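Local atomic coordinates of putative glycosyltransferase (GalT1) (PDB entry 5HEA), a protein that probably transfers sugar units from nucleotide-activated donors, the deposited chain being the C-terminal part of a longer protein and containing a GT-A-type glycosyltransferase domain. Residues P12-E17 with I40-T45; P72-N77 with F183-L188; F90-D95 with G211-S216; C119-F124 with N160-F165. One frame throughout, in Å; residues are numbered along the deposited sequence.

Contact 1 (P12-E17 with I40-T45); sequences PVYNVE and INDGST
N15 and T45 meet through both ends of the N15 amide. OD1 takes the T45 backbone N at 2.7 Å, in the carbonyl plane and on a lone pair, while ND2 gives a longer bond of 3.2 Å to T45 OG1, which lies 18° out of the amide plane. Two bonds from one amide fix its flip. CG of N15 stands beside its own backbone N (chi1 -72°), which brings the amide to the side of the N-H: N15 N donates to S44 OG at 3.0 Å while the amide bonds T45. The S44 hydroxyl passes the link on, donating to N41 OD1 at 2.8 Å. N41 OD1 also accepts from the S44 backbone N, the closure of an Asx motif, so one oxygen gathers two donors and sets the S44 side chain facing N15. Y14 swings its ring alongside the loop: CD1 comes within 3.2 Å of D42 O, G43 O lies at the ring edge, and CG of the adjacent N15 stands over the centre of one face. The D42 carboxylate turns elsewhere, to the backbone N atoms of A70 and G71 and to Q67. Upstream, V13 N donates to I40 O (2.8 Å) and V13 O accepts from D42 N (2.9 Å), the parallel ladder of strands 7-13 and 35-41. Loops like these, ending the two parallel strands of a beta-alpha-beta unit, are characteristic of the Rossmann-like nucleotide-binding half of GT-A glycosyltransferases.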
loop_
_atom_site.group_PDB
_atom_site.type_symbol
_atom_site.label_atom_id
_atom_site.label_comp_id
_atom_site.label_asym_id
_atom_site.label_seq_id
_atom_site.Cartn_x
_atom_site.Cartn_y
_atom_site.Cartn_z
ATOM N N PRO A 12 -26.468 -14.543 -4.919
ATOM C CA PRO A 12 -25.126 -14.294 -4.396
ATOM C C PRO A 12 -24.983 -14.931 -3.019
ATOM O O PRO A 12 -25.909 -14.887 -2.206
ATOM C CB PRO A 12 -25.072 -12.763 -4.276
ATOM C CG PRO A 12 -26.169 -12.276 -5.176
ATOM C CD PRO A 12 -27.239 -13.301 -5.069
ATOM N N VAL A 13 -23.825 -15.525 -2.768
ATOM C CA VAL A 13 -23.592 -16.249 -1.526
ATOM C C VAL A 13 -22.293 -15.773 -0.912
ATOM O O VAL A 13 -21.219 -15.964 -1.491
ATOM C CB VAL A 13 -23.514 -17.777 -1.764
ATOM C CG1 VAL A 13 -23.102 -18.504 -0.483
ATOM C CG2 VAL A 13 -24.843 -18.306 -2.265
ATOM N N TYR A 14 -22.387 -15.132 0.251
ATOM C CA TYR A 14 -21.199 -14.786 1.025
ATOM C C TYR A 14 -21.464 -14.979 2.519
ATOM O O TYR A 14 -22.259 -14.254 3.116
ATOM C CB TYR A 14 -20.708 -13.354 0.740
ATOM C CG TYR A 14 -19.407 -13.062 1.473
ATOM C CD1 TYR A 14 -18.233 -13.708 1.113
ATOM C CD2 TYR A 14 -19.364 -12.177 2.547
ATOM C CE1 TYR A 14 -17.050 -13.480 1.785
ATOM C CE2 TYR A 14 -18.178 -11.938 3.230
ATOM C CZ TYR A 14 -17.025 -12.594 2.839
ATOM O OH TYR A 14 -15.841 -12.373 3.493
ATOM N N ASN A 15 -20.813 -15.986 3.097
ATOM C CA ASN A 15 -20.854 -16.253 4.537
ATOM C C ASN A 15 -22.262 -16.289 5.122
ATOM O O ASN A 15 -22.573 -15.579 6.082
ATOM C CB ASN A 15 -19.960 -15.274 5.300
ATOM C CG ASN A 15 -18.493 -15.558 5.082
ATOM O OD1 ASN A 15 -18.142 -16.482 4.355
ATOM N ND2 ASN A 15 -17.630 -14.771 5.702
ATOM N N VAL A 16 -23.107 -17.132 4.539
ATOM C CA VAL A 16 -24.492 -17.248 4.982
ATOM C C VAL A 16 -24.842 -18.671 5.410
ATOM O O VAL A 16 -25.971 -19.133 5.211
ATOM C CB VAL A 16 -25.464 -16.764 3.877
ATOM C CG1 VAL A 16 -25.476 -15.240 3.820
ATOM C CG2 VAL A 16 -25.075 -17.355 2.513
ATOM N N GLU A 17 -23.879 -19.357 6.017
ATOM C CA GLU A 17 -24.067 -20.766 6.394
ATOM C C GLU A 17 -25.342 -21.043 7.215
ATOM O O GLU A 17 -25.937 -22.112 7.102
ATOM C CB GLU A 17 -22.832 -21.312 7.123
ATOM C CG GLU A 17 -22.676 -20.843 8.565
ATOM C CD GLU A 17 -21.418 -21.386 9.243
ATOM O OE1 GLU A 17 -20.625 -22.105 8.591
ATOM O OE2 GLU A 17 -21.218 -21.082 10.438
ATOM N N ILE A 40 -23.712 -17.821 -6.782
ATOM C CA ILE A 40 -22.376 -17.249 -6.893
ATOM C C ILE A 40 -21.720 -17.174 -5.523
ATOM O O ILE A 40 -21.975 -16.246 -4.745
ATOM C CB ILE A 40 -22.354 -15.860 -7.583
ATOM C CG1 ILE A 40 -23.081 -15.908 -8.932
ATOM C CG2 ILE A 40 -20.919 -15.389 -7.778
ATOM C CD1 ILE A 40 -24.559 -15.580 -8.836
ATOM N N ASN A 41 -20.886 -18.167 -5.219
ATOM C CA ASN A 41 -20.126 -18.133 -3.981
ATOM C C ASN A 41 -18.985 -17.135 -4.128
ATOM O O ASN A 41 -18.028 -17.369 -4.873
ATOM C CB ASN A 41 -19.578 -19.518 -3.615
ATOM C CG ASN A 41 -18.549 -19.442 -2.530
ATOM O OD1 ASN A 41 -18.695 -18.667 -1.597
ATOM N ND2 ASN A 41 -17.479 -20.219 -2.657
ATOM N N ASP A 42 -19.090 -16.030 -3.397
ATOM C CA ASP A 42 -18.161 -14.903 -3.500
ATOM C C ASP A 42 -17.007 -15.077 -2.507
ATOM O O ASP A 42 -16.736 -14.198 -1.683
ATOM C CB ASP A 42 -18.957 -13.602 -3.238
ATOM C CG ASP A 42 -18.145 -12.333 -3.463
ATOM O OD1 ASP A 42 -17.314 -12.279 -4.400
ATOM O OD2 ASP A 42 -18.353 -11.380 -2.686
ATOM N N GLY A 43 -16.341 -16.232 -2.566
ATOM C CA GLY A 43 -15.201 -16.482 -1.700
ATOM C C GLY A 43 -15.566 -16.637 -0.227
ATOM O O GLY A 43 -14.809 -16.211 0.638
ATOM N N SER A 44 -16.721 -17.235 0.063
ATOM C CA SER A 44 -17.117 -17.483 1.453
ATOM C C SER A 44 -16.040 -18.205 2.237
ATOM O O SER A 44 -15.308 -19.038 1.696
ATOM C CB SER A 44 -18.389 -18.321 1.531
ATOM O OG SER A 44 -19.476 -17.657 0.926
ATOM N N THR A 45 -15.964 -17.895 3.525
ATOM C CA THR A 45 -14.959 -18.494 4.391
ATOM C C THR A 45 -15.574 -19.337 5.495
ATOM O O THR A 45 -14.854 -19.883 6.329
ATOM C CB THR A 45 -14.077 -17.423 5.019
ATOM O OG1 THR A 45 -14.919 -16.450 5.639
ATOM C CG2 THR A 45 -13.249 -16.731 3.945
#

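Contact 2 (P72-N77 with F183-L188); sequences PSAARN and FPLGRL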
loop_
_atom_site.group_PDB
_atom_site.type_symbol
_atom_site.label_atom_id
_atom_site.label_comp_id
_atom_site.label_asym_id
_atom_site.label_seq_id
_atom_site.Cartn_x
_atom_site.Cartn_y
_atom_site.Cartn_z
ATOM N N PRO A 72 -20.890 -7.938 -3.468
ATOM C CA PRO A 72 -22.234 -8.312 -3.923
ATOM C C PRO A 72 -22.512 -7.845 -5.352
ATOM O O PRO A 72 -23.230 -8.535 -6.088
ATOM C CB PRO A 72 -23.161 -7.586 -2.935
ATOM C CG PRO A 72 -22.319 -7.267 -1.767
ATOM C CD PRO A 72 -20.929 -7.080 -2.270
ATOM N N SER A 73 -21.956 -6.701 -5.748
ATOM C CA SER A 73 -22.169 -6.214 -7.122
ATOM C C SER A 73 -21.501 -7.130 -8.132
ATOM O O SER A 73 -22.104 -7.508 -9.132
ATOM C CB SER A 73 -21.624 -4.801 -7.317
ATOM O OG SER A 73 -22.387 -3.861 -6.589
ATOM N N ALA A 74 -20.243 -7.473 -7.869
ATOM C CA ALA A 74 -19.513 -8.363 -8.752
ATOM C C ALA A 74 -20.166 -9.736 -8.811
ATOM O O ALA A 74 -20.214 -10.359 -9.873
ATOM C CB ALA A 74 -18.053 -8.480 -8.314
ATOM N N ALA A 75 -20.671 -10.212 -7.677
ATOM C CA ALA A 75 -21.354 -11.503 -7.645
ATOM C C ALA A 75 -22.612 -11.494 -8.521
ATOM O O ALA A 75 -22.865 -12.432 -9.278
ATOM C CB ALA A 75 -21.704 -11.894 -6.203
ATOM N N ARG A 76 -23.411 -10.439 -8.420
ATOM C CA ARG A 76 -24.630 -10.374 -9.230
ATOM C C ARG A 76 -24.292 -10.243 -10.716
ATOM O O ARG A 76 -24.933 -10.861 -11.559
ATOM C CB ARG A 76 -25.526 -9.215 -8.791
ATOM C CG ARG A 76 -26.096 -9.377 -7.392
ATOM C CD ARG A 76 -27.243 -8.407 -7.156
ATOM N NE ARG A 76 -27.773 -8.497 -5.798
ATOM C CZ ARG A 76 -27.456 -7.641 -4.835
ATOM N NH1 ARG A 76 -26.628 -6.651 -5.107
ATOM N NH2 ARG A 76 -27.960 -7.767 -3.614
ATOM N N ASN A 77 -23.284 -9.433 -11.035
ATOM C CA ASN A 77 -22.881 -9.247 -12.430
ATOM C C ASN A 77 -22.419 -10.574 -13.054
ATOM O O ASN A 77 -22.674 -10.832 -14.227
ATOM C CB ASN A 77 -21.780 -8.178 -12.558
ATOM C CG ASN A 77 -22.273 -6.771 -12.218
ATOM O OD1 ASN A 77 -23.466 -6.481 -12.305
ATOM N ND2 ASN A 77 -21.341 -5.882 -11.848
ATOM N N PHE A 183 -24.446 -3.865 -12.019
ATOM C CA PHE A 183 -24.309 -3.276 -10.697
ATOM C C PHE A 183 -22.904 -2.674 -10.595
ATOM O O PHE A 183 -21.946 -3.278 -11.059
ATOM C CB PHE A 183 -24.522 -4.331 -9.608
ATOM C CG PHE A 183 -25.930 -4.893 -9.576
ATOM C CD1 PHE A 183 -26.300 -5.921 -10.433
ATOM C CD2 PHE A 183 -26.883 -4.368 -8.713
ATOM C CE1 PHE A 183 -27.606 -6.435 -10.426
ATOM C CE2 PHE A 183 -28.193 -4.874 -8.699
ATOM C CZ PHE A 183 -28.543 -5.910 -9.558
ATOM N N PRO A 184 -22.786 -1.486 -9.982
ATOM C CA PRO A 184 -21.504 -0.787 -9.777
ATOM C C PRO A 184 -20.579 -1.480 -8.773
ATOM O O PRO A 184 -21.000 -1.824 -7.674
ATOM C CB PRO A 184 -21.939 0.580 -9.235
ATOM C CG PRO A 184 -23.279 0.320 -8.619
ATOM C CD PRO A 184 -23.926 -0.669 -9.542
ATOM N N LEU A 185 -19.317 -1.659 -9.149
ATOM C CA LEU A 185 -18.377 -2.441 -8.354
ATOM C C LEU A 185 -17.952 -1.762 -7.060
ATOM O O LEU A 185 -17.842 -0.535 -6.990
ATOM C CB LEU A 185 -17.141 -2.805 -9.180
ATOM C CG LEU A 185 -17.306 -3.934 -10.199
ATOM C CD1 LEU A 185 -18.447 -4.871 -9.802
ATOM C CD2 LEU A 185 -17.501 -3.418 -11.606
ATOM N N GLY A 186 -17.739 -2.578 -6.030
ATOM C CA GLY A 186 -17.192 -2.124 -4.762
ATOM C C GLY A 186 -18.130 -1.223 -3.987
ATOM O O GLY A 186 -17.825 -0.800 -2.873
ATOM N N ARG A 187 -19.282 -0.948 -4.584
ATOM C CA ARG A 187 -20.231 0.021 -4.069
ATOM C C ARG A 187 -21.298 -0.722 -3.278
ATOM O O ARG A 187 -21.760 -1.782 -3.696
ATOM C CB ARG A 187 -20.875 0.758 -5.255
ATOM C CG ARG A 187 -21.333 2.189 -5.008
ATOM C CD ARG A 187 -22.422 2.582 -6.014
ATOM N NE ARG A 187 -22.673 4.021 -6.082
ATOM C CZ ARG A 187 -22.625 4.746 -7.201
ATOM N NH1 ARG A 187 -22.338 4.166 -8.365
ATOM N NH2 ARG A 187 -22.871 6.054 -7.162
ATOM N N LEU A 188 -21.666 -0.183 -2.120
ATOM C CA LEU A 188 -22.860 -0.635 -1.415
ATOM C C LEU A 188 -23.983 0.247 -1.954
ATOM O O LEU A 188 -23.712 1.175 -2.717
ATOM C CB LEU A 188 -22.704 -0.456 0.101
ATOM C CG LEU A 188 -23.336 -1.449 1.093
ATOM C CD1 LEU A 188 -23.787 -0.738 2.380
ATOM C CD2 LEU A 188 -24.475 -2.263 0.484
HETATM O O HOH W 1 -20.379 -4.447 -4.222
HETATM O O HOH W 2 -18.653 -5.840 -6.051
#
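The first turns of helix 72-82 receive a loop containing a type II beta turn, P184 to R187, and N77 and S73 supply the direct polar bonds to it. The N77 amide reads both backbone groups of F183. F183 N donates to N77 OD1 at 2.8 Å and N77 ND2 donates to F183 O at 2.8 Å; each bond lies in the acceptor's carbonyl plane on a lone pair, and F183 O is only 3° out of the N77 amide plane. This donor-acceptor pattern leaves the assignment of OD1 and ND2 in little doubt. One turn earlier, S73 OG, placed beside its backbone N (chi1 -69°) and so directed at the turn, donates to P184 O at 2.7 Å, approaching from 41° above the carbonyl plane. The S73 backbone N donates to a water that bridges on to R187 O. The F183 ring lies across the helix: R76 CD stands over one face, 3.9 Å from the centroid, in a CH-pi contact, whereas N77 OD1 is in plane at the edge, 3.4 Å from F183 CD1. The guanidinium itself is too distant for more than weak cation-pi attraction; it forms a salt bridge with E190. L185 CD1 touches A74 CB at 3.9 Å. Around the contact, A75 and R76 rest on P12 of strand 7-13, the F183 ring meets F90 of strand 87-90 edge-to-face, and L185 N hydrogen-bonds to E277 of a neighbouring subunit.

Contact 3 (F90-D95 with G211-S216); sequences FVDSDD and GSYYYS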
loop_
_atom_site.group_PDB
_atom_site.type_symbol
_atom_site.label_atom_id
_atom_site.label_comp_id
_atom_site.label_asym_id
_atom_site.label_seq_id
_atom_site.Cartn_x
_atom_site.Cartn_y
_atom_site.Cartn_z
ATOM N N PHE A 90 -33.691 -12.089 -8.841
ATOM C CA PHE A 90 -32.656 -12.127 -7.804
ATOM C C PHE A 90 -33.271 -12.622 -6.500
ATOM O O PHE A 90 -34.388 -12.247 -6.173
ATOM C CB PHE A 90 -32.051 -10.728 -7.582
ATOM C CG PHE A 90 -31.342 -10.175 -8.792
ATOM C CD1 PHE A 90 -30.031 -10.538 -9.066
ATOM C CD2 PHE A 90 -31.993 -9.310 -9.663
ATOM C CE1 PHE A 90 -29.377 -10.045 -10.193
ATOM C CE2 PHE A 90 -31.346 -8.810 -10.790
ATOM C CZ PHE A 90 -30.043 -9.187 -11.058
ATOM N N VAL A 91 -32.557 -13.474 -5.770
ATOM C CA VAL A 91 -32.988 -13.888 -4.434
ATOM C C VAL A 91 -31.771 -13.780 -3.514
ATOM O O VAL A 91 -30.698 -14.284 -3.843
ATOM C CB VAL A 91 -33.513 -15.347 -4.414
ATOM C CG1 VAL A 91 -33.759 -15.815 -2.975
ATOM C CG2 VAL A 91 -34.791 -15.473 -5.217
ATOM N N ASP A 92 -31.912 -13.098 -2.384
ATOM C CA ASP A 92 -30.822 -13.024 -1.414
ATOM C C ASP A 92 -30.783 -14.296 -0.578
ATOM O O ASP A 92 -31.816 -14.827 -0.205
ATOM C CB ASP A 92 -30.955 -11.799 -0.517
ATOM C CG ASP A 92 -30.610 -10.514 -1.249
ATOM O OD1 ASP A 92 -29.942 -10.586 -2.319
ATOM O OD2 ASP A 92 -31.004 -9.436 -0.757
ATOM N N SER A 93 -29.580 -14.774 -0.282
ATOM C CA SER A 93 -29.443 -16.097 0.320
ATOM C C SER A 93 -29.796 -16.111 1.817
ATOM O O SER A 93 -29.875 -17.181 2.421
ATOM C CB SER A 93 -28.046 -16.662 0.035
ATOM O OG SER A 93 -27.051 -15.678 0.224
ATOM N N ASP A 94 -30.021 -14.921 2.387
ATOM C CA ASP A 94 -30.543 -14.733 3.752
ATOM C C ASP A 94 -32.053 -14.928 3.856
ATOM O O ASP A 94 -32.603 -15.026 4.959
ATOM C CB ASP A 94 -30.323 -13.286 4.188
ATOM C CG ASP A 94 -28.906 -12.997 4.545
ATOM O OD1 ASP A 94 -28.220 -13.926 5.005
ATOM O OD2 ASP A 94 -28.482 -11.838 4.379
ATOM N N ASP A 95 -32.720 -14.937 2.709
ATOM C CA ASP A 95 -34.179 -14.858 2.639
ATOM C C ASP A 95 -34.815 -16.157 2.161
ATOM O O ASP A 95 -34.110 -17.126 1.891
ATOM C CB ASP A 95 -34.575 -13.709 1.704
ATOM C CG ASP A 95 -34.034 -12.365 2.172
ATOM O OD1 ASP A 95 -33.890 -12.183 3.405
ATOM O OD2 ASP A 95 -33.759 -11.488 1.312
ATOM N N GLY A 211 -47.126 -10.509 -0.274
ATOM C CA GLY A 211 -45.833 -10.672 0.373
ATOM C C GLY A 211 -45.367 -12.115 0.267
ATOM O O GLY A 211 -45.359 -12.836 1.255
ATOM N N SER A 212 -44.989 -12.537 -0.937
ATOM C CA SER A 212 -44.628 -13.930 -1.187
ATOM C C SER A 212 -43.136 -14.166 -0.993
ATOM O O SER A 212 -42.664 -15.309 -0.964
ATOM C CB SER A 212 -45.031 -14.322 -2.600
ATOM O OG SER A 212 -46.437 -14.223 -2.742
ATOM N N TYR A 213 -42.405 -13.069 -0.875
ATOM C CA TYR A 213 -40.979 -13.109 -0.556
ATOM C C TYR A 213 -40.837 -12.736 0.916
ATOM O O TYR A 213 -41.504 -11.806 1.387
ATOM C CB TYR A 213 -40.245 -12.096 -1.435
ATOM C CG TYR A 213 -38.721 -12.102 -1.322
ATOM C CD1 TYR A 213 -38.078 -11.426 -0.288
ATOM C CD2 TYR A 213 -37.938 -12.750 -2.272
ATOM C CE1 TYR A 213 -36.673 -11.403 -0.188
ATOM C CE2 TYR A 213 -36.537 -12.752 -2.182
ATOM C CZ TYR A 213 -35.914 -12.074 -1.137
ATOM O OH TYR A 213 -34.532 -12.054 -1.043
ATOM N N TYR A 214 -39.985 -13.462 1.643
ATOM C CA TYR A 214 -39.743 -13.182 3.058
ATOM C C TYR A 214 -38.338 -12.631 3.316
ATOM O O TYR A 214 -37.329 -13.286 3.044
ATOM C CB TYR A 214 -40.040 -14.415 3.922
ATOM C CG TYR A 214 -41.521 -14.760 3.920
ATOM C CD1 TYR A 214 -42.418 -14.042 4.706
ATOM C CD2 TYR A 214 -42.020 -15.778 3.115
ATOM C CE1 TYR A 214 -43.775 -14.335 4.694
ATOM C CE2 TYR A 214 -43.373 -16.076 3.091
ATOM C CZ TYR A 214 -44.242 -15.347 3.883
ATOM O OH TYR A 214 -45.588 -15.635 3.881
ATOM N N TYR A 215 -38.306 -11.405 3.828
ATOM C CA TYR A 215 -37.081 -10.679 4.111
ATOM C C TYR A 215 -36.668 -11.009 5.545
ATOM O O TYR A 215 -37.387 -10.695 6.494
ATOM C CB TYR A 215 -37.333 -9.169 3.959
ATOM C CG TYR A 215 -36.135 -8.291 4.225
ATOM C CD1 TYR A 215 -35.879 -7.793 5.495
ATOM C CD2 TYR A 215 -35.254 -7.961 3.203
ATOM C CE1 TYR A 215 -34.779 -6.990 5.742
ATOM C CE2 TYR A 215 -34.148 -7.162 3.439
ATOM C CZ TYR A 215 -33.919 -6.679 4.708
ATOM O OH TYR A 215 -32.824 -5.883 4.943
ATOM N N SER A 216 -35.522 -11.664 5.692
ATOM C CA SER A 216 -34.995 -12.006 7.003
ATOM C C SER A 216 -34.444 -10.769 7.697
ATOM O O SER A 216 -33.547 -10.104 7.183
ATOM C CB SER A 216 -33.890 -13.044 6.861
ATOM O OG SER A 216 -33.140 -13.143 8.052
HETATM O O HOH W 3 -32.421 -10.297 4.730
#
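The Y213 ring presents its edge to D95 and D92: D95 OD2 and D92 N both lie near its plane at the hydroxyl end, while V91 CG1 approaches obliquely, 4.2 Å from Y213 CE2. The D95 carboxylate is turned 77° from that ring. Y213 OH donates to D95 OD2 over a short 2.5 Å, using the anti lone pair, and accepts from D92 N at 3.1 Å, so two bonds fix the phenol. D95 OD1 takes S216 N at 2.9 Å from 40° above the carboxylate plane. A water lies 2.7 Å from D95 OD1, over the centre of one face of the Y215 ring. Bonds to both oxygens thus orient the carboxylate, and the type I turn D92 to D95 is tethered to the strand. The D92-S93-D94 sequence is consistent with the DXD motif of GT-A enzymes. V91 packs on strand 7-13 and helix 20-28, D94 salt-bridges R218, and Y213 and Y215 pair through their backbones with N122 of the adjacent strand 116-125.

Contact 4 (C119-F124 with N160-F165); sequences CNFNSF and NLFLTF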
loop_
_atom_site.group_PDB
_atom_site.type_symbol
_atom_site.label_atom_id
_atom_site.label_comp_id
_atom_site.label_asym_id
_atom_site.label_seq_id
_atom_site.Cartn_x
_atom_site.Cartn_y
_atom_site.Cartn_z
ATOM N N CYS A 119 -43.402 -8.191 -7.047
ATOM C CA CYS A 119 -44.291 -8.457 -5.920
ATOM C C CYS A 119 -43.760 -7.761 -4.682
ATOM O O CYS A 119 -42.761 -7.040 -4.740
ATOM C CB CYS A 119 -44.517 -9.966 -5.684
ATOM S SG CYS A 119 -43.104 -10.910 -5.038
ATOM N N ASN A 120 -44.426 -7.969 -3.560
ATOM C CA ASN A 120 -44.042 -7.301 -2.332
ATOM C C ASN A 120 -43.341 -8.314 -1.431
ATOM O O ASN A 120 -43.054 -9.446 -1.847
ATOM C CB ASN A 120 -45.292 -6.716 -1.652
ATOM C CG ASN A 120 -45.002 -5.437 -0.887
ATOM O OD1 ASN A 120 -43.930 -5.272 -0.305
ATOM N ND2 ASN A 120 -45.959 -4.521 -0.892
ATOM N N PHE A 121 -43.051 -7.920 -0.200
ATOM C CA PHE A 121 -42.434 -8.865 0.729
ATOM C C PHE A 121 -43.023 -8.723 2.121
ATOM O O PHE A 121 -43.485 -7.650 2.505
ATOM C CB PHE A 121 -40.900 -8.679 0.775
ATOM C CG PHE A 121 -40.465 -7.346 1.299
ATOM C CD1 PHE A 121 -40.259 -7.150 2.658
ATOM C CD2 PHE A 121 -40.274 -6.279 0.441
ATOM C CE1 PHE A 121 -39.865 -5.916 3.143
ATOM C CE2 PHE A 121 -39.888 -5.042 0.922
ATOM C CZ PHE A 121 -39.681 -4.860 2.269
ATOM N N ASN A 122 -43.014 -9.814 2.873
ATOM C CA ASN A 122 -43.315 -9.756 4.292
ATOM C C ASN A 122 -41.983 -10.017 4.967
ATOM O O ASN A 122 -40.995 -10.282 4.287
ATOM C CB ASN A 122 -44.383 -10.788 4.675
ATOM C CG ASN A 122 -45.793 -10.268 4.463
ATOM O OD1 ASN A 122 -46.047 -9.080 4.635
ATOM N ND2 ASN A 122 -46.712 -11.149 4.078
ATOM N N SER A 123 -41.927 -9.919 6.283
ATOM C CA SER A 123 -40.648 -10.103 6.958
ATOM C C SER A 123 -40.673 -11.253 7.963
ATOM O O SER A 123 -41.740 -11.680 8.417
ATOM C CB SER A 123 -40.184 -8.801 7.615
ATOM O OG SER A 123 -41.173 -8.304 8.487
ATOM N N PHE A 124 -39.484 -11.768 8.264
ATOM C CA PHE A 124 -39.295 -12.770 9.300
ATOM C C PHE A 124 -38.238 -12.256 10.264
ATOM O O PHE A 124 -37.115 -11.969 9.860
ATOM C CB PHE A 124 -38.855 -14.105 8.706
ATOM C CG PHE A 124 -38.741 -15.215 9.721
ATOM C CD1 PHE A 124 -39.879 -15.772 10.289
ATOM C CD2 PHE A 124 -37.497 -15.702 10.107
ATOM C CE1 PHE A 124 -39.780 -16.799 11.222
ATOM C CE2 PHE A 124 -37.391 -16.733 11.036
ATOM C CZ PHE A 124 -38.532 -17.282 11.592
ATOM N N ASN A 160 -42.116 0.168 0.351
ATOM C CA ASN A 160 -42.332 1.477 -0.260
ATOM C C ASN A 160 -41.224 1.890 -1.238
ATOM O O ASN A 160 -41.099 1.338 -2.340
ATOM C CB ASN A 160 -42.528 2.554 0.823
ATOM C CG ASN A 160 -41.650 2.327 2.058
ATOM O OD1 ASN A 160 -40.479 2.718 2.090
ATOM N ND2 ASN A 160 -42.226 1.708 3.084
ATOM N N LEU A 161 -40.426 2.874 -0.831
ATOM C CA LEU A 161 -39.305 3.338 -1.640
ATOM C C LEU A 161 -38.191 2.289 -1.638
ATOM O O LEU A 161 -37.472 2.126 -2.629
ATOM C CB LEU A 161 -38.784 4.677 -1.111
ATOM C CG LEU A 161 -37.707 5.405 -1.923
ATOM C CD1 LEU A 161 -38.304 6.211 -3.075
ATOM C CD2 LEU A 161 -36.886 6.297 -1.013
ATOM N N PHE A 162 -38.069 1.576 -0.521
ATOM C CA PHE A 162 -37.099 0.493 -0.381
ATOM C C PHE A 162 -37.445 -0.671 -1.306
ATOM O O PHE A 162 -36.592 -1.170 -2.047
ATOM C CB PHE A 162 -37.046 0.012 1.074
ATOM C CG PHE A 162 -36.176 -1.206 1.290
ATOM C CD1 PHE A 162 -34.809 -1.074 1.509
ATOM C CD2 PHE A 162 -36.729 -2.478 1.293
ATOM C CE1 PHE A 162 -34.010 -2.195 1.714
ATOM C CE2 PHE A 162 -35.931 -3.602 1.502
ATOM C CZ PHE A 162 -34.576 -3.458 1.710
ATOM N N LEU A 163 -38.697 -1.107 -1.243
ATOM C CA LEU A 163 -39.194 -2.170 -2.117
ATOM C C LEU A 163 -38.963 -1.912 -3.601
ATOM O O LEU A 163 -38.504 -2.800 -4.325
ATOM C CB LEU A 163 -40.683 -2.382 -1.890
ATOM C CG LEU A 163 -41.333 -3.282 -2.939
ATOM C CD1 LEU A 163 -40.849 -4.705 -2.777
ATOM C CD2 LEU A 163 -42.847 -3.181 -2.829
ATOM N N THR A 164 -39.291 -0.698 -4.048
ATOM C CA THR A 164 -39.274 -0.363 -5.462
ATOM C C THR A 164 -37.864 -0.180 -6.016
ATOM O O THR A 164 -37.518 -0.742 -7.052
ATOM C CB THR A 164 -40.080 0.933 -5.738
ATOM O OG1 THR A 164 -41.433 0.761 -5.291
ATOM C CG2 THR A 164 -40.097 1.259 -7.228
ATOM N N PHE A 165 -37.053 0.616 -5.336
ATOM C CA PHE A 165 -35.792 1.056 -5.940
ATOM C C PHE A 165 -34.539 0.421 -5.353
ATOM O O PHE A 165 -33.569 0.173 -6.070
ATOM C CB PHE A 165 -35.669 2.582 -5.888
ATOM C CG PHE A 165 -36.711 3.298 -6.698
ATOM C CD1 PHE A 165 -36.625 3.340 -8.077
ATOM C CD2 PHE A 165 -37.782 3.919 -6.080
ATOM C CE1 PHE A 165 -37.586 3.991 -8.827
ATOM C CE2 PHE A 165 -38.740 4.575 -6.823
ATOM C CZ PHE A 165 -38.643 4.609 -8.199
#
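Strand 119-124 and helix 161-165 run with their directions 131° apart, their axes approaching to 9.5 Å, a separation bridged by L163, F121, N120 and F162. L163 points at the strand and divides its two methyls. L163 CD1 reaches the edge of the F121 ring, in plane and 3.6 Å from F121 CD2, and also comes 3.6 Å from C119 O; L163 CD2 lies against the N120 amide, 3.5 Å from N120 OD1. With chi1 at 169°, CG of L163 is anti to its backbone N, which extends the branch toward the strand. F121 comes the other way, the two side chains sliding past one another in opposite directions. Its CG lies between the backbone N and the carbonyl carbon (chi1 64°), and the ring carries F121 CZ to within 3.9 Å of F162 CD2. The two phenylalanine side chains cross at about a right angle, with F121 CZ near the plane of the F162 ring, at its edge. The N120 amide is held from both ends: N120 OD1 accepts from F121 N at 2.8 Å, and ND2 is hydrogen-bonded to N209 OD1. C119 turns its side chain away from this helix, toward helix 101-110, while L163 also touches F207 of strand 204-217. The arrangement is a mainly apolar helix-on-strand contact against the mixed sheet, in a chain probably of GT-A fold.

From the N terminus, contact 1 closes first, shutting the short beta-alpha-beta loop between 12-17 and 40-45 before any other contact opens. Contact 2 then opens at 72-77 and contact 3 at 90-95. Contact 4 opens and closes within both, joining 119-124 to 160-165. Contact 2 closes at 183-188 and contact 3 only at 211-216, so these two cross. Strand 7-13 against helix 72-82 ties contact 1 to contact 2, and P12 O reaches S93 OG of contact 3. Strand 87-90 and the 183-188 loop link contacts 2 and 3, while neighbouring strands 116-125 and 204-217 join contacts 3 and 4. Contacts 1 and 4 remain about 13 Å apart at their nearest atoms, yet both reach the same mixed sheet.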